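Local structure of 5-oxoprolinase subunit A (2DFA) at residues K2-G14 with V28-S41. The protein probably cleaves 5-oxoproline to L-glutamate at the expense of ATP, acting as subunit A of a complex with PxpB and PxpC. Numbering follows the deposited sequence.
Sequences KVDLNADAGESYG and VSSANLACGFHGGS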
loop_
_atom_site.group_PDB
_atom_site.type_symbol
_atom_site.label_atom_id
_atom_site.label_comp_id
_atom_site.label_asym_id
_atom_site.label_seq_id
_atom_site.Cartn_x
_atom_site.Cartn_y
_atom_site.Cartn_z
ATOM N N LYS A 2 39.101 4.201 17.786
ATOM C CA LYS A 2 38.163 3.597 16.842
ATOM C C LYS A 2 36.844 4.354 16.715
ATOM O O LYS A 2 36.448 5.104 17.606
ATOM C CB LYS A 2 37.879 2.148 17.249
ATOM C CG LYS A 2 36.969 2.002 18.455
ATOM C CD LYS A 2 36.923 0.558 18.933
ATOM C CE LYS A 2 35.778 0.324 19.912
ATOM N NZ LYS A 2 34.445 0.349 19.232
ATOM N N VAL A 3 36.168 4.151 15.592
ATOM C CA VAL A 3 34.891 4.803 15.348
ATOM C C VAL A 3 34.081 3.979 14.361
ATOM O O VAL A 3 34.635 3.250 13.536
ATOM C CB VAL A 3 35.083 6.232 14.778
ATOM C CG1 VAL A 3 35.673 6.166 13.387
ATOM C CG2 VAL A 3 33.748 6.978 14.757
ATOM N N ASP A 4 32.764 4.093 14.450
ATOM C CA ASP A 4 31.894 3.364 13.548
ATOM C C ASP A 4 31.417 4.282 12.427
ATOM O O ASP A 4 31.117 5.454 12.652
ATOM C CB ASP A 4 30.693 2.799 14.318
ATOM C CG ASP A 4 29.647 2.184 13.401
ATOM O OD1 ASP A 4 28.793 2.933 12.876
ATOM O OD2 ASP A 4 29.686 0.956 13.195
ATOM N N LEU A 5 31.381 3.742 11.218
ATOM C CA LEU A 5 30.911 4.472 10.051
ATOM C C LEU A 5 29.605 3.799 9.655
ATOM O O LEU A 5 29.591 2.606 9.352
ATOM C CB LEU A 5 31.919 4.359 8.904
ATOM C CG LEU A 5 32.784 5.587 8.601
ATOM C CD1 LEU A 5 31.925 6.666 7.957
ATOM C CD2 LEU A 5 33.425 6.097 9.879
ATOM N N ASN A 6 28.507 4.553 9.663
ATOM C CA ASN A 6 27.219 3.975 9.308
ATOM C C ASN A 6 26.564 4.669 8.120
ATOM O O ASN A 6 26.787 5.853 7.864
ATOM C CB ASN A 6 26.272 4.003 10.516
ATOM C CG ASN A 6 25.526 5.320 10.656
ATOM O OD1 ASN A 6 24.567 5.586 9.928
ATOM N ND2 ASN A 6 25.968 6.154 11.592
ATOM N N ALA A 7 25.766 3.910 7.382
ATOM C CA ALA A 7 25.061 4.442 6.226
ATOM C C ALA A 7 23.741 3.698 6.078
ATOM O O ALA A 7 23.621 2.536 6.479
ATOM C CB ALA A 7 25.902 4.267 4.972
ATOM N N ASP A 8 22.745 4.370 5.511
ATOM C CA ASP A 8 21.456 3.735 5.305
ATOM C C ASP A 8 21.612 2.805 4.117
ATOM O O ASP A 8 22.452 3.046 3.241
ATOM C CB ASP A 8 20.369 4.776 5.009
ATOM C CG ASP A 8 20.267 5.833 6.088
ATOM O OD1 ASP A 8 20.428 5.496 7.281
ATOM O OD2 ASP A 8 20.008 7.006 5.740
ATOM N N ALA A 9 20.808 1.746 4.085
ATOM C CA ALA A 9 20.865 0.779 2.997
ATOM C C ALA A 9 19.596 -0.068 2.948
ATOM O O ALA A 9 18.733 0.046 3.818
ATOM C CB ALA A 9 22.075 -0.125 3.169
ATOM N N GLY A 10 19.503 -0.911 1.924
ATOM C CA GLY A 10 18.350 -1.781 1.754
ATOM C C GLY A 10 17.047 -1.016 1.561
ATOM O O GLY A 10 15.977 -1.501 1.912
ATOM N N GLU A 11 17.127 0.175 0.984
ATOM C CA GLU A 11 15.922 0.975 0.792
ATOM C C GLU A 11 15.185 0.720 -0.523
ATOM O O GLU A 11 14.116 1.292 -0.763
ATOM C CB GLU A 11 16.273 2.456 0.968
ATOM C CG GLU A 11 17.048 2.680 2.263
ATOM C CD GLU A 11 17.102 4.126 2.707
ATOM O OE1 GLU A 11 17.885 4.906 2.125
ATOM O OE2 GLU A 11 16.364 4.477 3.652
ATOM N N SER A 12 15.747 -0.152 -1.361
ATOM C CA SER A 12 15.125 -0.505 -2.634
ATOM C C SER A 12 13.768 -1.147 -2.344
ATOM O O SER A 12 13.583 -1.786 -1.302
ATOM C CB SER A 12 15.996 -1.507 -3.406
ATOM O OG SER A 12 17.262 -0.956 -3.736
ATOM N N TYR A 13 12.826 -0.990 -3.266
ATOM C CA TYR A 13 11.497 -1.558 -3.076
ATOM C C TYR A 13 11.041 -2.278 -4.338
ATOM O O TYR A 13 10.791 -1.646 -5.369
ATOM C CB TYR A 13 10.499 -0.447 -2.726
ATOM C CG TYR A 13 9.162 -0.970 -2.251
ATOM C CD1 TYR A 13 8.939 -1.254 -0.900
ATOM C CD2 TYR A 13 8.124 -1.206 -3.156
ATOM C CE1 TYR A 13 7.712 -1.760 -0.464
ATOM C CE2 TYR A 13 6.896 -1.711 -2.727
ATOM C CZ TYR A 13 6.697 -1.984 -1.387
ATOM O OH TYR A 13 5.479 -2.479 -0.971
ATOM N N GLY A 14 10.920 -3.599 -4.250
ATOM C CA GLY A 14 10.504 -4.373 -5.404
ATOM C C GLY A 14 11.432 -4.135 -6.584
ATOM O O GLY A 14 12.650 -4.289 -6.470
ATOM N N VAL A 28 31.606 0.960 4.952
ATOM C CA VAL A 28 31.082 1.212 6.294
ATOM C C VAL A 28 31.203 0.026 7.236
ATOM O O VAL A 28 31.415 -1.103 6.796
ATOM C CB VAL A 28 29.595 1.638 6.225
ATOM C CG1 VAL A 28 29.449 2.863 5.334
ATOM C CG2 VAL A 28 28.750 0.502 5.684
ATOM N N SER A 29 31.075 0.282 8.534
ATOM C CA SER A 29 31.143 -0.793 9.513
ATOM C C SER A 29 29.746 -1.193 9.986
ATOM O O SER A 29 29.559 -2.292 10.490
ATOM C CB SER A 29 32.023 -0.403 10.712
ATOM O OG SER A 29 31.586 0.797 11.324
ATOM N N SER A 30 28.766 -0.303 9.821
ATOM C CA SER A 30 27.388 -0.605 10.214
ATOM C C SER A 30 26.427 -0.032 9.175
ATOM O O SER A 30 26.733 0.955 8.511
ATOM C CB SER A 30 27.048 -0.027 11.601
ATOM O OG SER A 30 27.730 -0.700 12.647
ATOM N N ALA A 31 25.269 -0.668 9.029
ATOM C CA ALA A 31 24.270 -0.206 8.072
ATOM C C ALA A 31 22.904 -0.162 8.750
ATOM O O ALA A 31 22.617 -0.964 9.639
ATOM C CB ALA A 31 24.229 -1.137 6.874
ATOM N N ASN A 32 22.077 0.791 8.334
ATOM C CA ASN A 32 20.733 0.943 8.879
ATOM C C ASN A 32 19.810 0.480 7.759
ATOM O O ASN A 32 19.651 1.169 6.755
ATOM C CB ASN A 32 20.465 2.412 9.210
ATOM C CG ASN A 32 21.674 3.105 9.822
ATOM O OD1 ASN A 32 22.183 2.693 10.866
ATOM N ND2 ASN A 32 22.143 4.160 9.166
ATOM N N LEU A 33 19.221 -0.697 7.921
ATOM C CA LEU A 33 18.347 -1.259 6.900
ATOM C C LEU A 33 16.874 -0.901 7.042
ATOM O O LEU A 33 16.306 -0.988 8.133
ATOM C CB LEU A 33 18.496 -2.783 6.871
ATOM C CG LEU A 33 19.620 -3.328 5.981
ATOM C CD1 LEU A 33 20.934 -2.619 6.280
ATOM C CD2 LEU A 33 19.748 -4.818 6.198
ATOM N N ALA A 34 16.266 -0.505 5.925
ATOM C CA ALA A 34 14.852 -0.154 5.894
ATOM C C ALA A 34 14.048 -1.407 6.240
ATOM O O ALA A 34 14.495 -2.533 5.995
ATOM C CB ALA A 34 14.460 0.368 4.502
ATOM N N CYS A 35 12.849 -1.210 6.790
ATOM C CA CYS A 35 12.028 -2.339 7.207
ATOM C C CYS A 35 10.665 -2.497 6.528
ATOM O O CYS A 35 9.745 -3.064 7.122
ATOM C CB CYS A 35 11.845 -2.279 8.729
ATOM S SG CYS A 35 13.417 -2.097 9.653
ATOM N N GLY A 36 10.533 -1.997 5.300
ATOM C CA GLY A 36 9.287 -2.152 4.563
ATOM C C GLY A 36 8.250 -1.041 4.630
ATOM O O GLY A 36 7.227 -1.124 3.947
ATOM N N PHE A 37 8.496 -0.008 5.427
ATOM C CA PHE A 37 7.535 1.095 5.546
ATOM C C PHE A 37 7.829 2.278 4.622
ATOM O O PHE A 37 6.927 2.778 3.944
ATOM C CB PHE A 37 7.471 1.588 6.998
ATOM C CG PHE A 37 6.554 0.779 7.880
ATOM C CD1 PHE A 37 6.529 -0.610 7.805
ATOM C CD2 PHE A 37 5.729 1.416 8.809
ATOM C CE1 PHE A 37 5.693 -1.360 8.644
ATOM C CE2 PHE A 37 4.887 0.679 9.656
ATOM C CZ PHE A 37 4.869 -0.705 9.573
ATOM N N HIS A 38 9.078 2.738 4.612
ATOM C CA HIS A 38 9.418 3.836 3.732
ATOM C C HIS A 38 10.298 3.338 2.599
ATOM O O HIS A 38 10.668 4.075 1.694
ATOM C CB HIS A 38 10.165 4.890 4.550
ATOM C CG HIS A 38 11.506 4.347 4.970
ATOM N ND1 HIS A 38 11.692 3.611 6.095
ATOM C CD2 HIS A 38 12.741 4.501 4.330
ATOM C CE1 HIS A 38 13.009 3.329 6.129
ATOM N NE2 HIS A 38 13.661 3.848 5.086
ATOM N N GLY A 39 10.584 2.043 2.650
ATOM C CA GLY A 39 11.380 1.388 1.632
ATOM C C GLY A 39 11.744 0.003 2.133
ATOM O O GLY A 39 11.346 -0.382 3.235
ATOM N N GLY A 40 12.491 -0.749 1.330
ATOM C CA GLY A 40 12.894 -2.084 1.734
ATOM C C GLY A 40 11.831 -3.180 1.696
ATOM O O GLY A 40 11.346 -3.611 2.745
ATOM N N SER A 41 11.457 -3.633 0.503
ATOM C CA SER A 41 10.482 -4.721 0.380
ATOM C C SER A 41 11.175 -5.982 0.915
ATOM O O SER A 41 12.405 -6.026 0.992
ATOM C CB SER A 41 10.080 -4.911 -1.081
ATOM O OG SER A 41 11.223 -5.144 -1.883
HETATM O O HOH W 1 16.529 -3.396 4.064
#
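Strands 2-9 and 30-34 pair in parallel, Asn6 beside Ser30 through Ala9 beside Leu33, as the two strands of a beta-alpha-beta unit joined through the short helix 21-24; they illustrate how a buried strand pair can carry apolar packing on one face and a polar network on the other. Backbone bonds such as Asn32 N to Ala7 O hold the register. Ala7 CB meets Val28 CG1 at 3.8 Å, and Ala9 CB lies against Leu33 CD1. On the other face, Asn32 ND2 donates twice: nearly straight (172°) to Asn6 OD1 at 2.9 Å, which lies in the Asn32 amide plane while ND2 is tilted from the Asn6 carbonyl plane, and to Asp8 OD1 at 2.9 Å, on the anti side of the carboxylate. His107 holds Asn32 OD1, fixing the amide's flip; Lys109 also bonds Asn6 OD1, and Asn6 ND2 bonds Thr219 and Glu163. Near the start of strand 30-34, Ser29 OG accepts from Leu5 N, and Leu5 O from Ser29 N and Ser30 N. Asp4 swings CG anti to its N (chi1 172°), bringing OD2 under Ser29 OG, 2.7 Å away and above the carboxylate plane; Ser30 OG, in the conformer given, donates on the syn side. Asp4 OD1 is hydrogen-bonded to Thr219 OG1. A leucine in place of Asp4 would probably leave these buried hydroxyls without their carboxylate acceptor. Beyond the strands, His38 NE2 meets Glu11 OE2 at 3.1 Å, in the ring plane, and Ser41 CB sits over one Tyr13 face. Asp8, His62 and His111 could form an empty metal site, consistent with a preorganised polar pocket toward the C-terminal ends of the parallel strands.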